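Local coordinates for C-1-tetrahydrofolate synthase, cytoplasmic, putative (Trypanosoma brucei, PDB 4CJX), which probably interconverts one-carbon forms of tetrahydrofolate, as an NADP-dependent methylenetetrahydrofolate dehydrogenase and methenyltetrahydrofolate cyclohydrolase working as a homodimer, at residues B[58-63]-B[107-112]; B[116-121]-B[135-140]; B[141-146]-B[309-314]. All blocks are in the same frame, centred on the assembly; numbering follows the deposited sequence.

Overall arrangement
Followed from the N terminus, the three contacts come in series along the chain; none encloses or crosses another. Contact 1 closes a loop of 43 residues, bringing helix 99-110 back onto strand 58-64 of the three-stranded parallel sheet. Contact 2 closes a short loop of 13 residues between the edge strand 117-120 of that sheet and 135-140. Contact 3 spans 162 residues, setting the turn 141-146 against the C-terminal helix 296-316. Contacts 1 and 2 are centred about 7 Å apart, with strands 58-64 and 117-120 hydrogen-bonded as neighbours, and Lys-141 of contact 3 bonds to both. Contacts 2 and 3 each touch the bound inhibitor, placing its pyrimidine beside the sheet edge.

Contact 1 (B[58-63]-B[107-112])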
loop_
_atom_site.group_PDB
_atom_site.type_symbol
_atom_site.label_atom_id
_atom_site.label_comp_id
_atom_site.label_asym_id
_atom_site.label_seq_id
_atom_site.Cartn_x
_atom_site.Cartn_y
_atom_site.Cartn_z
ATOM N N GLY B 58 6.769 0.793 28.261
ATOM C CA GLY B 58 6.472 2.204 28.418
ATOM C C GLY B 58 5.769 2.756 27.174
ATOM O O GLY B 58 6.238 2.625 26.039
ATOM N N LEU B 59 4.622 3.368 27.393
ATOM C CA LEU B 59 3.835 3.926 26.318
ATOM C C LEU B 59 3.809 5.437 26.454
ATOM O O LEU B 59 3.506 5.981 27.528
ATOM C CB LEU B 59 2.411 3.393 26.388
ATOM C CG LEU B 59 1.440 4.154 25.468
ATOM C CD1 LEU B 59 1.797 3.934 24.003
ATOM C CD2 LEU B 59 0.015 3.728 25.771
ATOM N N SER B 60 4.109 6.112 25.358
ATOM C CA SER B 60 3.948 7.537 25.312
ATOM C C SER B 60 2.789 7.939 24.411
ATOM O O SER B 60 2.749 7.521 23.267
ATOM C CB SER B 60 5.220 8.195 24.800
ATOM O OG SER B 60 5.015 9.597 24.818
ATOM N N THR B 61 1.878 8.777 24.913
ATOM C CA THR B 61 0.853 9.415 24.066
ATOM C C THR B 61 0.925 10.946 24.104
ATOM O O THR B 61 0.910 11.550 25.174
ATOM C CB THR B 61 -0.560 9.012 24.504
ATOM O OG1 THR B 61 -0.713 9.323 25.885
ATOM C CG2 THR B 61 -0.805 7.521 24.284
ATOM N N ILE B 62 0.982 11.548 22.923
ATOM C CA ILE B 62 1.013 12.979 22.739
ATOM C C ILE B 62 -0.312 13.416 22.140
ATOM O O ILE B 62 -0.719 12.924 21.102
ATOM C CB ILE B 62 2.136 13.385 21.770
ATOM C CG1 ILE B 62 3.513 12.964 22.318
ATOM C CG2 ILE B 62 2.093 14.880 21.501
ATOM C CD1 ILE B 62 4.649 13.151 21.329
ATOM N N ILE B 63 -0.986 14.341 22.807
ATOM C CA ILE B 63 -2.182 14.954 22.272
ATOM C C ILE B 63 -1.952 16.454 22.115
ATOM O O ILE B 63 -1.423 17.110 23.014
ATOM C CB ILE B 63 -3.416 14.631 23.143
ATOM C CG1 ILE B 63 -4.685 15.257 22.546
ATOM C CG2 ILE B 63 -3.238 15.120 24.573
ATOM C CD1 ILE B 63 -5.962 14.797 23.224
ATOM N N ILE B 107 11.466 13.713 19.912
ATOM C CA ILE B 107 12.884 13.353 20.047
ATOM C C ILE B 107 13.266 13.003 21.488
ATOM O O ILE B 107 13.971 12.015 21.726
ATOM C CB ILE B 107 13.782 14.473 19.482
ATOM C CG1 ILE B 107 13.638 14.491 17.955
ATOM C CG2 ILE B 107 15.254 14.298 19.908
ATOM C CD1 ILE B 107 14.050 15.803 17.334
ATOM N N ARG B 108 12.775 13.799 22.435
ATOM C CA ARG B 108 12.936 13.502 23.850
ATOM C C ARG B 108 12.482 12.074 24.164
ATOM O O ARG B 108 13.207 11.298 24.810
ATOM C CB ARG B 108 12.154 14.511 24.697
ATOM N N LEU B 109 11.307 11.707 23.667
ATOM C CA LEU B 109 10.776 10.363 23.900
ATOM C C LEU B 109 11.580 9.267 23.176
ATOM O O LEU B 109 11.664 8.145 23.673
ATOM C CB LEU B 109 9.296 10.300 23.525
ATOM C CG LEU B 109 8.441 11.229 24.401
ATOM C CD1 LEU B 109 7.092 11.475 23.745
ATOM C CD2 LEU B 109 8.308 10.660 25.799
ATOM N N ASN B 110 12.174 9.601 22.029
ATOM C CA ASN B 110 13.104 8.693 21.336
ATOM C C ASN B 110 14.280 8.271 22.230
ATOM O O ASN B 110 14.700 7.131 22.189
ATOM C CB ASN B 110 13.656 9.322 20.046
ATOM C CG ASN B 110 12.635 9.374 18.919
ATOM O OD1 ASN B 110 11.622 8.659 18.920
ATOM N ND2 ASN B 110 12.906 10.213 17.938
ATOM N N GLU B 111 14.776 9.173 23.064
ATOM C CA GLU B 111 15.967 8.874 23.868
ATOM C C GLU B 111 15.675 8.400 25.269
ATOM O O GLU B 111 16.591 8.117 26.027
ATOM C CB GLU B 111 16.827 10.096 23.955
ATOM C CG GLU B 111 17.292 10.564 22.597
ATOM C CD GLU B 111 17.678 12.010 22.665
ATOM O OE1 GLU B 111 16.724 12.820 22.657
ATOM O OE2 GLU B 111 18.891 12.317 22.787
ATOM N N GLU B 112 14.398 8.309 25.611
ATOM C CA GLU B 112 14.007 7.786 26.901
ATOM C C GLU B 112 13.961 6.251 26.790
ATOM O O GLU B 112 13.052 5.680 26.179
ATOM C CB GLU B 112 12.667 8.414 27.327
ATOM C CG GLU B 112 11.984 7.784 28.529
ATOM C CD GLU B 112 12.911 7.630 29.715
ATOM O OE1 GLU B 112 13.108 8.622 30.451
ATOM O OE2 GLU B 112 13.433 6.510 29.906
#
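Within 107-112, Leu-109 alone reaches segment 58-63, where it meets Ser-60 and Ile-62. The topology is a beta-alpha-beta crossover: helix 99-110 joins strand 87-93 to strand 117-120 of a parallel sheet in which strand 58-64 lies between the two, so the crossing helix packs on the middle strand. The nearest CA atoms across the contact, those of Ser-60 and Leu-109, are 7.5 Å apart, and the buried surface is a modest 113 Å².

The leucine can be followed outward. Its CB packs on CD1 of Ile-118, on the neighbouring strand. With CG turned opposite the carbonyl carbon (chi1 -63°), the chain points down at the sheet, and CG comes 3.8 Å from Ser-60 OG. The fork then splits over two strand residues. CD2 stays over the serine, 3.6 Å from Ser-60 OG and with Ser-60 CB slightly farther off. CD1 touches both side chains, Ser-60 OG at 3.0 Å and Ile-62 CD1 at 3.8 Å, the two lying roughly at right angles as seen from CD1. The approach to the hydroxyl is shorter than normal packing, so its exact value is doubtful.

Ser-60 and Ile-62 are alternate residues of one strand, and both CB atoms are directed at the helix, while that of Thr-61 between them turns to the other face. The serine hydroxyl is buried under the leucine but has a polar partner, Phe-89 O on strand 87-93, so the apolar cover does not strand it. Leucine and isoleucine slide past each other in opposite directions; the isoleucine meets the fork with its CG1-CD1 end, and its CG1 lies 4.1 Å from Leu-109 CD1.

Contact 2 (B[116-121]-B[135-140]). With 9L9 ((2S)-2-[[4-[[2,4-bis(azanyl)-6-oxidanylidene-1H-pyrimidin-5-yl]carbamoylamino]phenyl]carbonylamino]pentanedioic acid), chain G.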
loop_
_atom_site.group_PDB
_atom_site.type_symbol
_atom_site.label_atom_id
_atom_site.label_comp_id
_atom_site.label_asym_id
_atom_site.label_seq_id
_atom_site.Cartn_x
_atom_site.Cartn_y
_atom_site.Cartn_z
ATOM N N HIS B 116 9.028 2.655 25.116
ATOM C CA HIS B 116 9.146 1.745 23.977
ATOM C C HIS B 116 8.183 2.042 22.815
ATOM O O HIS B 116 8.402 1.580 21.695
ATOM C CB HIS B 116 8.954 0.332 24.481
ATOM C CG HIS B 116 9.886 0.009 25.599
ATOM N ND1 HIS B 116 9.458 -0.238 26.883
ATOM C CD2 HIS B 116 11.238 0.007 25.645
ATOM C CE1 HIS B 116 10.506 -0.434 27.663
ATOM N NE2 HIS B 116 11.597 -0.293 26.932
ATOM N N SER B 117 7.152 2.836 23.083
ATOM C CA SER B 117 6.138 3.204 22.093
ATOM C C SER B 117 5.824 4.692 22.160
ATOM O O SER B 117 5.616 5.216 23.248
ATOM C CB SER B 117 4.822 2.444 22.374
ATOM O OG SER B 117 4.825 1.178 21.748
ATOM N N ILE B 118 5.709 5.331 20.998
ATOM C CA ILE B 118 5.254 6.711 20.886
ATOM C C ILE B 118 4.030 6.824 19.983
ATOM O O ILE B 118 4.063 6.450 18.810
ATOM C CB ILE B 118 6.363 7.612 20.306
ATOM C CG1 ILE B 118 7.574 7.625 21.239
ATOM C CG2 ILE B 118 5.845 9.025 20.069
ATOM C CD1 ILE B 118 8.838 8.166 20.595
ATOM N N VAL B 119 2.958 7.370 20.541
ATOM C CA VAL B 119 1.708 7.568 19.835
ATOM C C VAL B 119 1.451 9.074 19.710
ATOM O O VAL B 119 1.357 9.797 20.717
ATOM C CB VAL B 119 0.541 6.888 20.588
ATOM C CG1 VAL B 119 -0.825 7.346 20.053
ATOM C CG2 VAL B 119 0.636 5.372 20.514
ATOM N N VAL B 120 1.333 9.551 18.477
ATOM C CA VAL B 120 0.991 10.951 18.235
ATOM C C VAL B 120 -0.474 10.951 17.794
ATOM O O VAL B 120 -0.780 10.586 16.669
ATOM C CB VAL B 120 1.913 11.610 17.168
ATOM C CG1 VAL B 120 1.445 13.023 16.822
ATOM C CG2 VAL B 120 3.373 11.607 17.625
ATOM N N GLN B 121 -1.374 11.335 18.694
ATOM C CA GLN B 121 -2.812 11.262 18.420
ATOM C C GLN B 121 -3.221 12.188 17.260
ATOM O O GLN B 121 -2.909 13.363 17.240
ATOM C CB GLN B 121 -3.620 11.545 19.695
ATOM C CG GLN B 121 -5.111 11.228 19.605
ATOM C CD GLN B 121 -5.451 9.747 19.556
ATOM O OE1 GLN B 121 -4.695 8.888 20.023
ATOM N NE2 GLN B 121 -6.619 9.444 19.014
ATOM N N SER B 135 7.724 11.758 10.989
ATOM C CA SER B 135 9.005 11.199 10.538
ATOM C C SER B 135 10.122 11.273 11.589
ATOM O O SER B 135 11.174 10.671 11.410
ATOM C CB SER B 135 9.466 11.902 9.260
ATOM O OG SER B 135 10.072 13.167 9.534
ATOM N N LYS B 136 9.904 12.004 12.680
ATOM C CA LYS B 136 10.919 12.126 13.736
ATOM C C LYS B 136 10.855 10.958 14.693
ATOM O O LYS B 136 11.802 10.730 15.461
ATOM C CB LYS B 136 10.721 13.421 14.518
ATOM C CG LYS B 136 10.890 14.691 13.690
ATOM C CD LYS B 136 12.333 14.903 13.238
ATOM N N ILE B 137 9.737 10.235 14.672
ATOM C CA ILE B 137 9.554 9.084 15.550
ATOM C C ILE B 137 10.555 8.016 15.159
ATOM O O ILE B 137 10.699 7.695 13.994
ATOM C CB ILE B 137 8.146 8.447 15.447
ATOM C CG1 ILE B 137 7.047 9.460 15.759
ATOM C CG2 ILE B 137 8.062 7.222 16.361
ATOM C CD1 ILE B 137 5.634 8.925 15.598
ATOM N N LYS B 138 11.264 7.477 16.139
ATOM C CA LYS B 138 12.182 6.372 15.903
ATOM C C LYS B 138 11.403 5.104 15.459
ATOM O O LYS B 138 10.397 4.730 16.092
ATOM C CB LYS B 138 12.972 6.124 17.178
ATOM C CG LYS B 138 13.993 5.019 17.104
ATOM C CD LYS B 138 14.932 5.077 18.288
ATOM C CE LYS B 138 15.920 3.932 18.207
ATOM N NZ LYS B 138 17.032 4.155 19.155
ATOM N N PRO B 139 11.858 4.439 14.368
ATOM C CA PRO B 139 11.069 3.384 13.760
ATOM C C PRO B 139 10.697 2.250 14.717
ATOM O O PRO B 139 9.587 1.709 14.638
ATOM C CB PRO B 139 11.960 2.883 12.630
ATOM C CG PRO B 139 12.788 4.067 12.273
ATOM C CD PRO B 139 13.103 4.683 13.610
ATOM N N GLU B 140 11.590 1.951 15.646
ATOM C CA GLU B 140 11.391 0.901 16.644
ATOM C C GLU B 140 10.332 1.258 17.694
ATOM O O GLU B 140 9.822 0.356 18.374
ATOM C CB GLU B 140 12.721 0.615 17.382
ATOM C CG GLU B 140 13.837 0.078 16.490
ATOM C CD GLU B 140 14.651 1.150 15.749
ATOM O OE1 GLU B 140 14.459 2.368 16.009
ATOM O OE2 GLU B 140 15.487 0.749 14.892
HETATM N N2A 9L9 G . -2.071 8.193 16.354
HETATM N N1 9L9 G . -4.460 8.449 16.073
HETATM C C2 9L9 G . -3.424 7.621 16.342
HETATM N N3 9L9 G . -3.592 6.260 16.590
HETATM C C4 9L9 G . -4.937 5.866 16.540
HETATM O O4A 9L9 G . -5.068 4.670 16.749
HETATM N N5A 9L9 G . -7.335 6.265 16.390
HETATM C C5 9L9 G . -6.027 6.697 16.252
HETATM C C6 9L9 G . -5.736 8.008 16.043
HETATM N N7 9L9 G . -6.809 8.954 15.738
HETATM O O8A 9L9 G . -7.238 5.859 18.632
HETATM N N9 9L9 G . -9.177 5.575 17.526
HETATM C C1B 9L9 G . -9.963 5.124 18.549
HETATM C C2B 9L9 G . -11.350 5.053 18.312
HETATM C C3B 9L9 G . -12.244 4.625 19.295
HETATM C C4B 9L9 G . -11.788 4.252 20.562
HETATM C C5B 9L9 G . -10.394 4.274 20.785
HETATM C C6B 9L9 G . -9.496 4.713 19.804
HETATM C C7B 9L9 G . -12.762 3.721 21.598
HETATM O O7B 9L9 G . -12.334 2.924 22.397
HETATM C CAW 9L9 G . -7.866 5.927 17.589
HETATM N N 9L9 G . -14.076 4.038 21.591
HETATM C CA 9L9 G . -15.082 3.477 22.485
HETATM C C 9L9 G . -15.887 2.466 21.703
HETATM O OXT 9L9 G . -15.905 2.597 20.470
HETATM C CB 9L9 G . -16.097 4.470 22.997
HETATM C CG 9L9 G . -15.531 5.874 23.066
HETATM C CD 9L9 G . -16.427 6.707 23.927
HETATM O OE1 9L9 G . -16.632 6.326 25.079
HETATM O OE2 9L9 G . -16.926 7.737 23.454
HETATM O O 9L9 G . -16.526 1.553 22.279
#
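The carbonyl O of Val-120, whose side chain packs against Ile-137, accepts a hydrogen bond from the 2-amino nitrogen N2A of the inhibitor 9L9 at 2.7 Å, with an N-H...O angle of 140° that marks it as short but bent. Next along, the amide of Gln-121 lies roughly parallel to the pyrimidine, offset over its N1-C6 edge: its NE2 stands 3.3 Å from N7 of 9L9, while its OE1 is hydrogen-bonded to Lys-77, which also bonds the ligand.

Facing away from the ligand, the contact is apolar. Ile-137 has CG1 opposite its carbonyl carbon (chi1 -58°) and an extended end, which spreads its two branches along the strand. Its CD1 meets Val-120 CG2 at 4.1 Å, and its CG2 sits 4.3 Å from Ile-118 CB. The two segments run broadly opposite, 147° apart, but 135-140 is not a strand and does not pair; strand pairing is instead with Ser-60, which bonds the backbones of Ser-117 and Val-119.

Such a C-terminal strand end opening onto a ligand is typical of parallel alpha/beta folds; here it lines the inhibitor pocket of the dehydrogenase/cyclohydrolase catalytic domain.

Contact 3 (B[141-146]-B[309-314]); sequences KDADCL and LTMFKR. With 9L9 ((2S)-2-[[4-[[2,4-bis(azanyl)-6-oxidanylidene-1H-pyrimidin-5-yl]carbamoylamino]phenyl]carbonylamino]pentanedioic acid), chain G.
Van der Waals contact between the segments comes through Met-311, whose CE meets the backbone of Lys-141 and Asp-142 and the side chain of Ala-143. The methionine chain is bent at chi2 (143°) and chi3, bringing CE up against the loop. CE lies 3.9 Å from Ala-143 CB, but only 3.2 Å from Lys-141 C, tighter than normal packing; with chi2 unstaggered, the methionine end may be strained or imprecisely placed.

No hydrogen bond joins the two segments. Asp-142, centre of an inverse gamma turn, opens a type I beta turn ending at Cys-145, and its OD1 uses the syn lone pair to accept a nearly straight bond from Leu-146 N (3.0 Å, 169°). OD2 of Asp-142 is held by Asn-150 and Leu-147 N. One turn before Met-311 on the same helix, Asn-307 ND2 bonds Ala-143 O.

Ligand binding falls to Asp-144, inside the beta turn. Its carboxylate is bidentate: OD1 takes the inhibitor's N3 at 2.8 Å (161°), and OD2 takes the amino nitrogen N2A at 2.9 Å. These paired bonds recognise adjacent N-H donors and would limit rotation of the ring, together with the bonds to Val-120 O, Leu-122 O and Lys-77.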
loop_
_atom_site.group_PDB
_atom_site.type_symbol
_atom_site.label_atom_id
_atom_site.label_comp_id
_atom_site.label_asym_id
_atom_site.label_seq_id
_atom_site.Cartn_x
_atom_site.Cartn_y
_atom_site.Cartn_z
ATOM N N LYS B 141 10.044 2.560 17.837
ATOM C CA LYS B 141 8.967 3.073 18.729
ATOM C C LYS B 141 7.661 3.528 18.026
ATOM O O LYS B 141 6.762 4.100 18.653
ATOM C CB LYS B 141 9.498 4.233 19.582
ATOM C CG LYS B 141 10.722 3.853 20.410
ATOM C CD LYS B 141 11.051 4.885 21.459
ATOM C CE LYS B 141 12.475 4.719 21.965
ATOM N NZ LYS B 141 12.607 5.373 23.281
ATOM N N ASP B 142 7.564 3.275 16.727
ATOM C CA ASP B 142 6.416 3.700 15.915
ATOM C C ASP B 142 5.251 2.712 16.134
ATOM O O ASP B 142 4.986 1.861 15.313
ATOM C CB ASP B 142 6.857 3.776 14.449
ATOM C CG ASP B 142 5.703 4.003 13.473
ATOM O OD1 ASP B 142 4.718 4.678 13.827
ATOM O OD2 ASP B 142 5.823 3.498 12.324
ATOM N N ALA B 143 4.577 2.837 17.276
ATOM C CA ALA B 143 3.516 1.918 17.667
ATOM C C ALA B 143 2.293 1.962 16.730
ATOM O O ALA B 143 1.637 0.952 16.545
ATOM C CB ALA B 143 3.086 2.208 19.092
ATOM N N ASP B 144 2.001 3.126 16.149
ATOM C CA ASP B 144 0.912 3.236 15.189
ATOM C C ASP B 144 1.243 2.722 13.806
ATOM O O ASP B 144 0.351 2.641 12.973
ATOM C CB ASP B 144 0.461 4.673 15.030
ATOM C CG ASP B 144 -0.366 5.160 16.197
ATOM O OD1 ASP B 144 -1.401 4.514 16.526
ATOM O OD2 ASP B 144 0.017 6.208 16.751
ATOM N N CYS B 145 2.506 2.395 13.540
ATOM C CA CYS B 145 2.920 1.941 12.204
ATOM C C CYS B 145 2.559 3.016 11.173
ATOM O O CYS B 145 1.930 2.759 10.150
ATOM C CB CYS B 145 2.293 0.579 11.859
ATOM S SG CYS B 145 2.972 -0.165 10.359
ATOM N N LEU B 146 2.936 4.246 11.473
ATOM C CA LEU B 146 2.657 5.371 10.589
ATOM C C LEU B 146 3.841 5.669 9.640
ATOM O O LEU B 146 3.654 6.320 8.608
ATOM C CB LEU B 146 2.311 6.618 11.418
ATOM C CG LEU B 146 0.833 6.735 11.790
ATOM C CD1 LEU B 146 0.666 7.754 12.900
ATOM C CD2 LEU B 146 -0.044 7.098 10.586
ATOM N N LEU B 309 3.902 -4.110 23.773
ATOM C CA LEU B 309 4.514 -5.262 24.436
ATOM C C LEU B 309 5.460 -6.002 23.491
ATOM O O LEU B 309 6.532 -6.414 23.910
ATOM C CB LEU B 309 3.449 -6.214 24.986
ATOM C CG LEU B 309 3.918 -7.408 25.821
ATOM C CD1 LEU B 309 4.641 -6.987 27.093
ATOM C CD2 LEU B 309 2.716 -8.273 26.162
ATOM N N THR B 310 5.071 -6.150 22.223
ATOM C CA THR B 310 5.959 -6.724 21.211
ATOM C C THR B 310 7.233 -5.885 21.066
ATOM O O THR B 310 8.352 -6.433 21.057
ATOM C CB THR B 310 5.246 -6.930 19.863
ATOM O OG1 THR B 310 4.151 -7.831 20.057
ATOM C CG2 THR B 310 6.166 -7.531 18.844
ATOM N N MET B 311 7.082 -4.561 21.015
ATOM C CA MET B 311 8.249 -3.660 20.904
ATOM C C MET B 311 9.119 -3.727 22.175
ATOM O O MET B 311 10.346 -3.783 22.098
ATOM C CB MET B 311 7.800 -2.225 20.587
ATOM C CG MET B 311 7.122 -2.101 19.217
ATOM S SD MET B 311 5.729 -0.927 19.142
ATOM C CE MET B 311 6.650 0.573 18.848
ATOM N N PHE B 312 8.475 -3.758 23.337
ATOM C CA PHE B 312 9.177 -3.940 24.595
ATOM C C PHE B 312 10.043 -5.197 24.529
ATOM O O PHE B 312 11.244 -5.126 24.771
ATOM C CB PHE B 312 8.186 -4.016 25.754
ATOM C CG PHE B 312 8.798 -4.426 27.060
ATOM C CD1 PHE B 312 9.609 -3.549 27.771
ATOM C CD2 PHE B 312 8.566 -5.685 27.590
ATOM C CE1 PHE B 312 10.173 -3.908 28.991
ATOM C CE2 PHE B 312 9.134 -6.058 28.801
ATOM C CZ PHE B 312 9.939 -5.169 29.508
ATOM N N LYS B 313 9.447 -6.334 24.164
ATOM C CA LYS B 313 10.183 -7.604 24.144
ATOM C C LYS B 313 11.357 -7.571 23.174
ATOM O O LYS B 313 12.434 -8.038 23.508
ATOM C CB LYS B 313 9.264 -8.804 23.863
ATOM C CG LYS B 313 8.269 -9.063 24.992
ATOM C CD LYS B 313 7.497 -10.382 24.881
ATOM C CE LYS B 313 6.925 -10.602 23.501
ATOM N NZ LYS B 313 5.653 -11.393 23.504
ATOM N N ARG B 314 11.158 -6.989 21.997
ATOM C CA ARG B 314 12.224 -6.866 21.012
ATOM C C ARG B 314 13.388 -6.072 21.577
ATOM O O ARG B 314 14.545 -6.515 21.468
ATOM C CB ARG B 314 11.710 -6.219 19.722
HETATM N N2A 9L9 G . -2.071 8.193 16.354
HETATM N N1 9L9 G . -4.460 8.449 16.073
HETATM C C2 9L9 G . -3.424 7.621 16.342
HETATM N N3 9L9 G . -3.592 6.260 16.590
HETATM C C4 9L9 G . -4.937 5.866 16.540
HETATM O O4A 9L9 G . -5.068 4.670 16.749
HETATM N N5A 9L9 G . -7.335 6.265 16.390
HETATM C C5 9L9 G . -6.027 6.697 16.252
HETATM C C6 9L9 G . -5.736 8.008 16.043
HETATM N N7 9L9 G . -6.809 8.954 15.738
HETATM O O8A 9L9 G . -7.238 5.859 18.632
HETATM N N9 9L9 G . -9.177 5.575 17.526
HETATM C C1B 9L9 G . -9.963 5.124 18.549
HETATM C C2B 9L9 G . -11.350 5.053 18.312
HETATM C C3B 9L9 G . -12.244 4.625 19.295
HETATM C C4B 9L9 G . -11.788 4.252 20.562
HETATM C C5B 9L9 G . -10.394 4.274 20.785
HETATM C C6B 9L9 G . -9.496 4.713 19.804
HETATM C C7B 9L9 G . -12.762 3.721 21.598
HETATM O O7B 9L9 G . -12.334 2.924 22.397
HETATM C CAW 9L9 G . -7.866 5.927 17.589
HETATM N N 9L9 G . -14.076 4.038 21.591
HETATM C CA 9L9 G . -15.082 3.477 22.485
HETATM C C 9L9 G . -15.887 2.466 21.703
HETATM O OXT 9L9 G . -15.905 2.597 20.470
HETATM C CB 9L9 G . -16.097 4.470 22.997
HETATM C CG 9L9 G . -15.531 5.874 23.066
HETATM C CD 9L9 G . -16.427 6.707 23.927
HETATM O OE1 9L9 G . -16.632 6.326 25.079
HETATM O OE2 9L9 G . -16.926 7.737 23.454
HETATM O O 9L9 G . -16.526 1.553 22.279
#